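Local structure of EAL domain protein (Vibrio cholerae serotype O1, 6IJ2) at residues 27-32 against 47-52; 92-97 against 125-130; 23-28 against 76-81. The protein probably hydrolyses cyclic dinucleotides such as c-di-GMP and cGAMP at a metal-dependent EAL-type active site, yielding linear products such as 5'-pGpG from c-di-GMP. The protein carries 1 engineered substitution. One frame throughout, in Å; residues are numbered along the deposited sequence.

Contact 1 (27-32 against 47-52); sequences TMAFQP and LVRGLN. With nucleotides of chain B.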
loop_
_atom_site.group_PDB
_atom_site.type_symbol
_atom_site.label_atom_id
_atom_site.label_comp_id
_atom_site.label_asym_id
_atom_site.label_seq_id
_atom_site.Cartn_x
_atom_site.Cartn_y
_atom_site.Cartn_z
ATOM N N THR A 27 -8.166 -1.755 29.894
ATOM C CA THR A 27 -8.747 -3.085 29.738
ATOM C C THR A 27 -9.089 -3.263 28.264
ATOM O O THR A 27 -8.583 -2.527 27.412
ATOM C CB THR A 27 -9.944 -3.268 30.694
ATOM O OG1 THR A 27 -10.397 -4.626 30.654
ATOM C CG2 THR A 27 -11.090 -2.343 30.329
ATOM N N MET A 28 -9.949 -4.234 27.961
ATOM C CA MET A 28 -10.236 -4.609 26.587
ATOM C C MET A 28 -11.728 -4.574 26.301
ATOM O O MET A 28 -12.557 -4.868 27.165
ATOM C CB MET A 28 -9.713 -6.009 26.258
ATOM C CG MET A 28 -8.213 -6.137 26.238
ATOM S SD MET A 28 -7.463 -5.280 24.828
ATOM C CE MET A 28 -5.840 -5.031 25.537
ATOM N N ALA A 29 -12.046 -4.200 25.066
ATOM C CA ALA A 29 -13.320 -4.477 24.431
ATOM C C ALA A 29 -13.105 -5.571 23.394
ATOM O O ALA A 29 -11.972 -5.881 23.018
ATOM C CB ALA A 29 -13.908 -3.220 23.776
ATOM N N PHE A 30 -14.201 -6.176 22.952
ATOM C CA PHE A 30 -14.141 -7.278 22.001
ATOM C C PHE A 30 -15.177 -7.053 20.912
ATOM O O PHE A 30 -16.317 -6.671 21.193
ATOM C CB PHE A 30 -14.383 -8.651 22.704
ATOM C CG PHE A 30 -13.337 -8.989 23.718
ATOM C CD1 PHE A 30 -12.158 -9.613 23.335
ATOM C CD2 PHE A 30 -13.506 -8.637 25.049
ATOM C CE1 PHE A 30 -11.173 -9.910 24.279
ATOM C CE2 PHE A 30 -12.532 -8.924 25.992
ATOM C CZ PHE A 30 -11.362 -9.562 25.608
ATOM N N GLN A 31 -14.781 -7.295 19.664
ATOM C CA GLN A 31 -15.700 -7.136 18.554
ATOM C C GLN A 31 -15.751 -8.433 17.759
ATOM O O GLN A 31 -14.695 -8.949 17.350
ATOM C CB GLN A 31 -15.292 -5.971 17.634
ATOM C CG GLN A 31 -16.312 -5.741 16.537
ATOM C CD GLN A 31 -15.935 -4.598 15.622
ATOM O OE1 GLN A 31 -14.754 -4.368 15.370
ATOM N NE2 GLN A 31 -16.940 -3.869 15.119
ATOM N N PRO A 32 -16.938 -8.984 17.503
ATOM C CA PRO A 32 -17.009 -10.292 16.834
ATOM C C PRO A 32 -16.672 -10.238 15.347
ATOM O O PRO A 32 -16.917 -9.250 14.647
ATOM C CB PRO A 32 -18.465 -10.726 17.052
ATOM C CG PRO A 32 -19.215 -9.466 17.242
ATOM C CD PRO A 32 -18.262 -8.514 17.942
ATOM N N LEU A 47 -9.641 -5.056 21.634
ATOM C CA LEU A 47 -9.385 -3.644 21.362
ATOM C C LEU A 47 -9.199 -2.911 22.678
ATOM O O LEU A 47 -10.033 -3.033 23.578
ATOM C CB LEU A 47 -10.536 -3.018 20.587
ATOM C CG LEU A 47 -10.785 -3.636 19.210
ATOM C CD1 LEU A 47 -12.176 -3.275 18.761
ATOM C CD2 LEU A 47 -9.749 -3.127 18.206
ATOM N N VAL A 48 -8.122 -2.139 22.777
ATOM C CA VAL A 48 -7.778 -1.482 24.033
ATOM C C VAL A 48 -8.813 -0.415 24.389
ATOM O O VAL A 48 -9.330 0.302 23.521
ATOM C CB VAL A 48 -6.360 -0.896 23.915
ATOM C CG1 VAL A 48 -6.346 0.588 24.206
ATOM C CG2 VAL A 48 -5.406 -1.632 24.824
ATOM N N ARG A 49 -9.118 -0.303 25.684
ATOM C CA ARG A 49 -10.038 0.696 26.208
ATOM C C ARG A 49 -9.534 1.140 27.569
ATOM O O ARG A 49 -8.835 0.394 28.257
ATOM C CB ARG A 49 -11.470 0.155 26.375
ATOM C CG ARG A 49 -12.180 -0.214 25.083
ATOM C CD ARG A 49 -12.422 1.018 24.221
ATOM N NE ARG A 49 -13.154 0.678 23.008
ATOM C CZ ARG A 49 -12.569 0.352 21.860
ATOM N NH1 ARG A 49 -13.297 0.044 20.792
ATOM N NH2 ARG A 49 -11.251 0.324 21.785
ATOM N N GLY A 50 -9.898 2.357 27.953
ATOM C CA GLY A 50 -9.633 2.805 29.304
ATOM C C GLY A 50 -10.479 2.042 30.309
ATOM O O GLY A 50 -11.408 1.310 29.963
ATOM N N LEU A 51 -10.152 2.227 31.592
ATOM C CA LEU A 51 -10.884 1.525 32.644
ATOM C C LEU A 51 -12.342 1.969 32.718
ATOM O O LEU A 51 -13.196 1.211 33.193
ATOM C CB LEU A 51 -10.198 1.733 34.000
ATOM C CG LEU A 51 -8.858 1.007 34.166
ATOM C CD1 LEU A 51 -8.311 1.202 35.572
ATOM C CD2 LEU A 51 -8.984 -0.477 33.815
ATOM N N ASN A 52 -12.642 3.189 32.273
ATOM C CA ASN A 52 -14.006 3.700 32.194
ATOM C C ASN A 52 -14.499 3.779 30.750
ATOM O O ASN A 52 -15.260 4.683 30.396
ATOM C CB ASN A 52 -14.098 5.068 32.866
ATOM C CG ASN A 52 -13.838 5.004 34.360
ATOM O OD1 ASN A 52 -14.770 5.021 35.159
ATOM N ND2 ASN A 52 -12.566 4.925 34.743
ATOM P P G B 2 -10.723 1.411 18.103
ATOM O OP1 G B 2 -11.132 0.292 18.879
ATOM O OP2 G B 2 -10.986 2.732 18.569
ATOM O "O5'" G B 2 -9.180 1.320 17.796
ATOM C "C5'" G B 2 -8.444 2.433 17.304
ATOM C "C4'" G B 2 -7.062 1.992 16.912
ATOM O "O4'" G B 2 -6.404 1.418 18.058
ATOM C "C3'" G B 2 -6.994 0.932 15.813
ATOM O "O3'" G B 2 -5.980 1.210 14.866
ATOM C "C2'" G B 2 -6.600 -0.329 16.566
ATOM O "O2'" G B 2 -5.866 -1.275 15.836
ATOM C "C1'" G B 2 -5.741 0.251 17.681
ATOM N N9 G B 2 -5.716 -0.648 18.819
ATOM C C8 G B 2 -6.782 -1.049 19.580
ATOM N N7 G B 2 -6.461 -1.919 20.493
ATOM C C5 G B 2 -5.107 -2.124 20.305
ATOM C C6 G B 2 -4.203 -2.964 20.994
ATOM O O6 G B 2 -4.428 -3.733 21.921
ATOM N N1 G B 2 -2.918 -2.857 20.489
ATOM C C2 G B 2 -2.551 -2.054 19.443
ATOM N N2 G B 2 -1.266 -2.098 19.094
ATOM N N3 G B 2 -3.380 -1.255 18.802
ATOM C C4 G B 2 -4.632 -1.340 19.279
ATOM O OP3 G B 1 -8.148 -2.094 11.660
ATOM P P G B 1 -7.769 -1.440 12.884
ATOM O OP1 G B 1 -7.446 -2.392 13.902
ATOM O OP2 G B 1 -6.764 -0.497 12.519
ATOM O "O5'" G B 1 -9.064 -0.631 13.261
ATOM C "C5'" G B 1 -9.931 -1.050 14.309
ATOM C "C4'" G B 1 -10.881 0.067 14.665
ATOM O "O4'" G B 1 -12.020 0.027 13.783
ATOM C "C3'" G B 1 -11.456 0.045 16.086
ATOM O "O3'" G B 1 -11.378 1.297 16.738
ATOM C "C2'" G B 1 -12.923 -0.293 15.863
ATOM O "O2'" G B 1 -13.826 0.276 16.765
ATOM C "C1'" G B 1 -13.170 0.337 14.503
ATOM N N9 G B 1 -14.315 -0.235 13.810
ATOM C C8 G B 1 -14.736 -1.540 13.849
ATOM N N7 G B 1 -15.789 -1.759 13.116
ATOM C C5 G B 1 -16.073 -0.527 12.551
ATOM C C6 G B 1 -17.103 -0.144 11.655
ATOM O O6 G B 1 -17.998 -0.831 11.183
ATOM N N1 G B 1 -17.032 1.205 11.341
ATOM C C2 G B 1 -16.084 2.070 11.818
ATOM N N2 G B 1 -16.170 3.325 11.386
ATOM N N3 G B 1 -15.111 1.723 12.640
ATOM C C4 G B 1 -15.165 0.419 12.962
#
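T27 faces R49, and A29 faces L47, as antiparallel hydrogen-bonded pairs, with M28 and V48 forming the non-hydrogen-bonded pair between them. Four backbone bonds tie the ladder; among them T27 N reaches R49 O at 2.8 Å and A29 N reaches L47 O at 2.8 Å.

The apolar contacts fall on both faces of the sheet. On one, the flexible thioether of M28 bends at its second torsion (chi2 -70°), which brings CE to V48 CG2 at 3.5 Å, a tight fit for two carbons. On the other, the methyl of A29 lies over one face of the R49 guanidinium, toward its rim, and its CB is 3.7 Å from R49 CG. A methyl this small probably lets the arginine, bent at chi2 (-65°), lie close over the strand.

The polar groups serve mainly the bound dinucleotide. Both amino groups of the R49 guanidinium converge on the same oxygen, OP1 of G2 of chain B, in two bent bonds, that from NH1 2.9 Å long. NH2 also donates to V48 O at 2.6 Å; this second partner lies near the guanidinium plane and helps to fix the rotation of the group. The backbone contributes as well, since V48 N meets N7 of the G2 base at 2.8 Å in a nearly straight bond (175°). L47 packs both its methyls against the phosphate, with CD2 3.7 Å from OP1 of G2. Extended from the strand, the amide of Q31 comes beside N7 and C8 of G1 of chain B, while Q235 and the A240 carbonyl hold its two ends.

Here the hairpin of strands 27-35 and 41-49 carries the E45-A46-L47 signature. Its antiparallel pairing is a hallmark of the modified TIM-barrel fold of EAL domains, and it lines the dinucleotide site.

Contact 2 (92-97 against 125-130); sequences LSINFL and IMFEFT. With CA (calcium ion), chain J; CA (calcium ion), chain L; nucleotides of chain B.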
loop_
_atom_site.group_PDB
_atom_site.type_symbol
_atom_site.label_atom_id
_atom_site.label_comp_id
_atom_site.label_asym_id
_atom_site.label_seq_id
_atom_site.Cartn_x
_atom_site.Cartn_y
_atom_site.Cartn_z
ATOM N N LEU A 92 -9.275 -15.636 19.299
ATOM C CA LEU A 92 -8.955 -14.341 19.886
ATOM C C LEU A 92 -7.917 -13.653 18.998
ATOM O O LEU A 92 -6.825 -14.191 18.781
ATOM C CB LEU A 92 -8.440 -14.511 21.318
ATOM C CG LEU A 92 -7.935 -13.234 21.998
ATOM C CD1 LEU A 92 -9.074 -12.225 22.167
ATOM C CD2 LEU A 92 -7.219 -13.501 23.301
ATOM N N SER A 93 -8.250 -12.470 18.489
ATOM C CA SER A 93 -7.383 -11.749 17.558
ATOM C C SER A 93 -6.824 -10.522 18.259
ATOM O O SER A 93 -7.585 -9.713 18.796
ATOM C CB SER A 93 -8.139 -11.351 16.299
ATOM O OG SER A 93 -7.240 -10.974 15.265
ATOM N N ILE A 94 -5.499 -10.393 18.262
ATOM C CA ILE A 94 -4.808 -9.363 19.026
ATOM C C ILE A 94 -4.017 -8.505 18.060
ATOM O O ILE A 94 -3.355 -9.024 17.154
ATOM C CB ILE A 94 -3.878 -9.958 20.101
ATOM C CG1 ILE A 94 -4.696 -10.817 21.067
ATOM C CG2 ILE A 94 -3.152 -8.849 20.874
ATOM C CD1 ILE A 94 -3.848 -11.722 21.949
ATOM N N ASN A 95 -4.089 -7.195 18.256
ATOM C CA ASN A 95 -3.344 -6.265 17.418
ATOM C C ASN A 95 -1.890 -6.234 17.863
ATOM O O ASN A 95 -1.602 -6.058 19.050
ATOM C CB ASN A 95 -3.945 -4.862 17.506
ATOM C CG ASN A 95 -5.288 -4.756 16.808
ATOM O OD1 ASN A 95 -5.353 -4.650 15.585
ATOM N ND2 ASN A 95 -6.365 -4.782 17.584
ATOM N N PHE A 96 -0.971 -6.420 16.924
ATOM C CA PHE A 96 0.448 -6.436 17.254
ATOM C C PHE A 96 0.976 -5.020 17.082
ATOM O O PHE A 96 1.025 -4.506 15.962
ATOM C CB PHE A 96 1.204 -7.433 16.379
ATOM C CG PHE A 96 2.598 -7.767 16.873
ATOM C CD1 PHE A 96 3.322 -6.881 17.661
ATOM C CD2 PHE A 96 3.185 -8.972 16.537
ATOM C CE1 PHE A 96 4.598 -7.186 18.094
ATOM C CE2 PHE A 96 4.460 -9.287 16.971
ATOM C CZ PHE A 96 5.167 -8.392 17.749
ATOM N N LEU A 97 1.382 -4.404 18.194
ATOM C CA LEU A 97 1.927 -3.056 18.209
ATOM C C LEU A 97 3.065 -2.932 17.195
ATOM O O LEU A 97 4.053 -3.678 17.289
ATOM C CB LEU A 97 2.427 -2.704 19.610
ATOM C CG LEU A 97 2.968 -1.284 19.805
ATOM C CD1 LEU A 97 1.833 -0.282 19.974
ATOM C CD2 LEU A 97 3.933 -1.219 20.980
ATOM N N ILE A 125 -5.247 -18.228 18.983
ATOM C CA ILE A 125 -4.813 -16.837 19.088
ATOM C C ILE A 125 -4.302 -16.385 17.725
ATOM O O ILE A 125 -3.439 -17.041 17.127
ATOM C CB ILE A 125 -3.744 -16.661 20.182
ATOM C CG1 ILE A 125 -4.323 -17.006 21.556
ATOM C CG2 ILE A 125 -3.189 -15.226 20.182
ATOM C CD1 ILE A 125 -3.279 -17.069 22.665
ATOM N N MET A 126 -4.843 -15.276 17.228
ATOM C CA MET A 126 -4.442 -14.693 15.944
ATOM C C MET A 126 -3.837 -13.329 16.206
ATOM O O MET A 126 -4.395 -12.544 16.974
ATOM C CB MET A 126 -5.611 -14.557 14.977
ATOM C CG MET A 126 -5.208 -13.937 13.633
ATOM S SD MET A 126 -6.376 -14.182 12.285
ATOM C CE MET A 126 -7.714 -13.078 12.726
ATOM N N PHE A 127 -2.692 -13.052 15.587
ATOM C CA PHE A 127 -2.055 -11.749 15.713
ATOM C C PHE A 127 -2.244 -10.974 14.421
ATOM O O PHE A 127 -1.967 -11.493 13.337
ATOM C CB PHE A 127 -0.571 -11.888 16.054
ATOM C CG PHE A 127 -0.325 -12.154 17.514
ATOM C CD1 PHE A 127 -0.394 -11.116 18.429
ATOM C CD2 PHE A 127 -0.067 -13.437 17.979
ATOM C CE1 PHE A 127 -0.199 -11.353 19.774
ATOM C CE2 PHE A 127 0.142 -13.674 19.325
ATOM C CZ PHE A 127 0.067 -12.643 20.221
ATOM N N GLU A 128 -2.725 -9.740 14.543
ATOM C CA GLU A 128 -2.934 -8.861 13.395
ATOM C C GLU A 128 -1.762 -7.903 13.268
ATOM O O GLU A 128 -1.408 -7.214 14.232
ATOM C CB GLU A 128 -4.243 -8.082 13.533
ATOM C CG GLU A 128 -5.420 -8.988 13.831
ATOM C CD GLU A 128 -6.741 -8.260 13.828
ATOM O OE1 GLU A 128 -7.773 -8.932 14.011
ATOM O OE2 GLU A 128 -6.750 -7.022 13.635
ATOM N N PHE A 129 -1.180 -7.848 12.074
ATOM C CA PHE A 129 0.086 -7.164 11.849
ATOM C C PHE A 129 -0.159 -5.871 11.080
ATOM O O PHE A 129 -0.757 -5.890 9.997
ATOM C CB PHE A 129 1.064 -8.070 11.098
ATOM C CG PHE A 129 1.684 -9.136 11.964
ATOM C CD1 PHE A 129 1.024 -10.332 12.183
ATOM C CD2 PHE A 129 2.928 -8.946 12.543
ATOM C CE1 PHE A 129 1.579 -11.324 12.978
ATOM C CE2 PHE A 129 3.495 -9.931 13.343
ATOM C CZ PHE A 129 2.818 -11.123 13.561
ATOM N N THR A 130 0.284 -4.761 11.662
ATOM C CA THR A 130 0.315 -3.452 11.031
ATOM C C THR A 130 1.757 -2.970 11.002
ATOM O O THR A 130 2.486 -3.109 11.991
ATOM C CB THR A 130 -0.545 -2.423 11.788
ATOM O OG1 THR A 130 -1.903 -2.875 11.870
ATOM C CG2 THR A 130 -0.514 -1.076 11.073
HETATM CA CA CA J . -6.959 -4.767 13.841
HETATM CA CA CA L . -4.208 -1.343 12.143
ATOM P P G B 2 -10.723 1.411 18.103
ATOM O OP1 G B 2 -11.132 0.292 18.879
ATOM O OP2 G B 2 -10.986 2.732 18.569
ATOM O "O5'" G B 2 -9.180 1.320 17.796
ATOM C "C5'" G B 2 -8.444 2.433 17.304
ATOM C "C4'" G B 2 -7.062 1.992 16.912
ATOM O "O4'" G B 2 -6.404 1.418 18.058
ATOM C "C3'" G B 2 -6.994 0.932 15.813
ATOM O "O3'" G B 2 -5.980 1.210 14.866
ATOM C "C2'" G B 2 -6.600 -0.329 16.566
ATOM O "O2'" G B 2 -5.866 -1.275 15.836
ATOM C "C1'" G B 2 -5.741 0.251 17.681
ATOM N N9 G B 2 -5.716 -0.648 18.819
ATOM C C8 G B 2 -6.782 -1.049 19.580
ATOM N N7 G B 2 -6.461 -1.919 20.493
ATOM C C5 G B 2 -5.107 -2.124 20.305
ATOM C C6 G B 2 -4.203 -2.964 20.994
ATOM O O6 G B 2 -4.428 -3.733 21.921
ATOM N N1 G B 2 -2.918 -2.857 20.489
ATOM C C2 G B 2 -2.551 -2.054 19.443
ATOM N N2 G B 2 -1.266 -2.098 19.094
ATOM N N3 G B 2 -3.380 -1.255 18.802
ATOM C C4 G B 2 -4.632 -1.340 19.279
HETATM O O HOH W 1 -9.068 -4.764 12.876
HETATM O O HOH W 2 -3.364 -0.375 14.158
#
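Two parallel strands of a beta-alpha-beta unit, linked through helix 109-117, place N95 and E128 as neighbours across the ladder, on the same face, at a calcium site of the EAL barrel. The backbones are laced by alternating bonds such as M126 N to L92 O at 2.7 Å and F96 N to E128 O at 2.8 Å.

On the metal face, N95 OD1 binds calcium at 2.4 Å and E128 OE2 binds it at 2.3 Å. Amide and carboxylate planes stand 76° apart, and each group gives the ion one oxygen ligand. E45, D158, a water and a phosphate oxygen join them. E128 is extended beyond CG and its other oxygen, OE1, takes a very short bond of 2.5 Å from S93 OG as well as a salt bridge from K179. Just past the strand, T130 OG1 binds a second calcium at a longer 2.8 Å, an ion shared with D159.

The opposite face is greasy, as suits the side covered by helices. I94 CB lies 3.9 Å from F127 CE1, and the F96 and F129 rings meet obliquely, their planes at 48°, F96 CD2 approaching F129 CE2 to 3.3 Å, with F96 CB over one face of the F129 ring.

The carboxylate of E128 thus divides its labour: one oxygen is spent on the metal, while S93 and K179, as second-shell residues, anchor the other and probably restrict rotation of the ligand.

Contact 3 (23-28 against 76-81); sequences DFDFTM and RVKAIA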
loop_
_atom_site.group_PDB
_atom_site.type_symbol
_atom_site.label_atom_id
_atom_site.label_comp_id
_atom_site.label_asym_id
_atom_site.label_seq_id
_atom_site.Cartn_x
_atom_site.Cartn_y
_atom_site.Cartn_z
ATOM N N ASP A 23 2.361 3.491 34.307
ATOM C CA ASP A 23 1.732 4.542 35.098
ATOM C C ASP A 23 0.255 4.716 34.776
ATOM O O ASP A 23 -0.387 5.615 35.332
ATOM C CB ASP A 23 2.452 5.876 34.889
ATOM C CG ASP A 23 1.969 6.605 33.652
ATOM O OD1 ASP A 23 2.069 6.035 32.546
ATOM O OD2 ASP A 23 1.472 7.742 33.791
ATOM N N PHE A 24 -0.287 3.893 33.884
ATOM C CA PHE A 24 -1.702 3.902 33.557
ATOM C C PHE A 24 -2.176 2.461 33.469
ATOM O O PHE A 24 -1.380 1.539 33.282
ATOM C CB PHE A 24 -1.977 4.637 32.236
ATOM C CG PHE A 24 -1.259 4.044 31.053
ATOM C CD1 PHE A 24 0.033 4.437 30.741
ATOM C CD2 PHE A 24 -1.872 3.095 30.258
ATOM C CE1 PHE A 24 0.698 3.890 29.655
ATOM C CE2 PHE A 24 -1.211 2.544 29.167
ATOM C CZ PHE A 24 0.076 2.944 28.870
ATOM N N ASP A 25 -3.467 2.269 33.610
ATOM C CA ASP A 25 -4.102 0.961 33.475
ATOM C C ASP A 25 -5.162 1.070 32.362
ATOM O O ASP A 25 -5.519 2.145 31.960
ATOM C CB ASP A 25 -4.714 0.468 34.778
ATOM C CG ASP A 25 -4.758 -1.050 34.863
ATOM O OD1 ASP A 25 -4.165 -1.724 34.026
ATOM O OD2 ASP A 25 -5.372 -1.583 35.779
ATOM N N PHE A 26 -5.693 -0.059 31.921
ATOM C CA PHE A 26 -6.637 -0.126 30.810
ATOM C C PHE A 26 -7.205 -1.537 30.782
ATOM O O PHE A 26 -6.782 -2.409 31.545
ATOM C CB PHE A 26 -5.966 0.221 29.476
ATOM C CG PHE A 26 -4.809 -0.670 29.146
ATOM C CD1 PHE A 26 -3.553 -0.423 29.678
ATOM C CD2 PHE A 26 -4.978 -1.766 28.320
ATOM C CE1 PHE A 26 -2.491 -1.256 29.394
ATOM C CE2 PHE A 26 -3.915 -2.596 28.025
ATOM C CZ PHE A 26 -2.673 -2.344 28.568
ATOM N N THR A 27 -8.166 -1.755 29.894
ATOM C CA THR A 27 -8.747 -3.085 29.738
ATOM C C THR A 27 -9.089 -3.263 28.264
ATOM O O THR A 27 -8.583 -2.527 27.412
ATOM C CB THR A 27 -9.944 -3.268 30.694
ATOM O OG1 THR A 27 -10.397 -4.626 30.654
ATOM C CG2 THR A 27 -11.090 -2.343 30.329
ATOM N N MET A 28 -9.949 -4.234 27.961
ATOM C CA MET A 28 -10.236 -4.609 26.587
ATOM C C MET A 28 -11.728 -4.574 26.301
ATOM O O MET A 28 -12.557 -4.868 27.165
ATOM C CB MET A 28 -9.713 -6.009 26.258
ATOM C CG MET A 28 -8.213 -6.137 26.238
ATOM S SD MET A 28 -7.463 -5.280 24.828
ATOM C CE MET A 28 -5.840 -5.031 25.537
ATOM N N ARG A 76 -1.551 -8.228 25.609
ATOM C CA ARG A 76 -1.732 -9.640 25.311
ATOM C C ARG A 76 -2.306 -10.386 26.503
ATOM O O ARG A 76 -3.230 -11.188 26.350
ATOM C CB ARG A 76 -0.404 -10.248 24.879
ATOM C CG ARG A 76 0.094 -9.664 23.559
ATOM C CD ARG A 76 1.429 -10.236 23.189
ATOM N NE ARG A 76 1.939 -9.629 21.972
ATOM C CZ ARG A 76 2.839 -10.200 21.184
ATOM N NH1 ARG A 76 3.311 -11.402 21.491
ATOM N NH2 ARG A 76 3.254 -9.578 20.087
ATOM N N VAL A 77 -1.785 -10.119 27.701
ATOM C CA VAL A 77 -2.216 -10.850 28.887
ATOM C C VAL A 77 -3.645 -10.479 29.267
ATOM O O VAL A 77 -4.447 -11.347 29.641
ATOM C CB VAL A 77 -1.236 -10.596 30.046
ATOM C CG1 VAL A 77 -1.764 -11.224 31.318
ATOM C CG2 VAL A 77 0.139 -11.151 29.709
ATOM N N LYS A 78 -3.983 -9.189 29.203
ATOM C CA LYS A 78 -5.338 -8.759 29.543
ATOM C C LYS A 78 -6.360 -9.331 28.572
ATOM O O LYS A 78 -7.457 -9.737 28.981
ATOM C CB LYS A 78 -5.421 -7.234 29.549
ATOM C CG LYS A 78 -4.668 -6.565 30.679
ATOM C CD LYS A 78 -4.684 -5.056 30.497
ATOM C CE LYS A 78 -4.032 -4.347 31.674
ATOM N NZ LYS A 78 -4.812 -4.497 32.932
ATOM N N ALA A 79 -6.025 -9.355 27.277
ATOM C CA ALA A 79 -6.942 -9.892 26.276
ATOM C C ALA A 79 -7.180 -11.378 26.496
ATOM O O ALA A 79 -8.321 -11.854 26.446
ATOM C CB ALA A 79 -6.394 -9.654 24.868
ATOM N N ILE A 80 -6.106 -12.129 26.743
ATOM C CA ILE A 80 -6.242 -13.563 26.983
ATOM C C ILE A 80 -6.999 -13.823 28.280
ATOM O O ILE A 80 -7.875 -14.697 28.341
ATOM C CB ILE A 80 -4.850 -14.227 26.980
ATOM C CG1 ILE A 80 -4.221 -14.144 25.583
ATOM C CG2 ILE A 80 -4.920 -15.676 27.488
ATOM C CD1 ILE A 80 -2.760 -14.526 25.551
ATOM N N ALA A 81 -6.698 -13.055 29.332
ATOM C CA ALA A 81 -7.350 -13.278 30.623
ATOM C C ALA A 81 -8.842 -12.974 30.556
ATOM O O ALA A 81 -9.659 -13.726 31.104
ATOM C CB ALA A 81 -6.683 -12.430 31.704
#
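D25 meets the helix first, through a salt bridge from OD1 to K78 NZ at 3.1 Å. The ammonium comes on the syn side of the carboxylate, 23° out of its plane. OD1 also accepts a weak bond from the backbone N of F26, which links the carboxylate to the next residue's backbone.

F26 follows and offers two things to the same lysine. Its carbonyl oxygen takes a weak bond from K78 NZ at 3.2 Å, and its ring gives a broad apolar face to the lysine's methylenes. K78 CD comes to 3.6 Å from F26 CE2, and CE stands over the ring in a CH-pi contact, 4.0 Å from the centroid. A bend at the last torsion of K78 (chi4 -67°) turns NZ toward D25 OD1 and the F26 carbonyl while the chain before it stays on the ring. Lysine suits this place because its long aliphatic part can lie on an aromatic face and still deliver a charge.

M28, further on, brings its CG to 4.0 Å from A79 CA, and the small alanine probably lets the strand come near the helix. M28 CE also lies in plane at the edge of the F26 ring.

Around these groups, helix 68-85 packs against the start of the barrel: F26 additionally touches F71 and C75 of the helix and V48 of strand 41-49, M28 reaches C75 and L82, and both M28 and A79 touch A46.

Contacts 1 and 3 share T27 and M28, and their centres lie 8 Å apart: the segment at 23-28 meets helix 68-85 and then enters the hairpin, with F26 CD2 only 3.5 Å from V48 CG2. Contact 2 is about 14 Å, centre to centre, from each of the others. It joins contact 1 where L47 CD2 is 3.8 Å from N95 ND2, and contact 3 through a cation-pi contact of R76 with F96 (NH2 to CZ 3.2 Å). Contact 1 grips the nucleotides and contact 2 supplies calcium ligands, with N95 also against the G2 base of chain B; contact 3 packs helix 68-85 on the hairpin, its nearest atom about 4 Å from the nucleic acid, where M28 packs on a guanine.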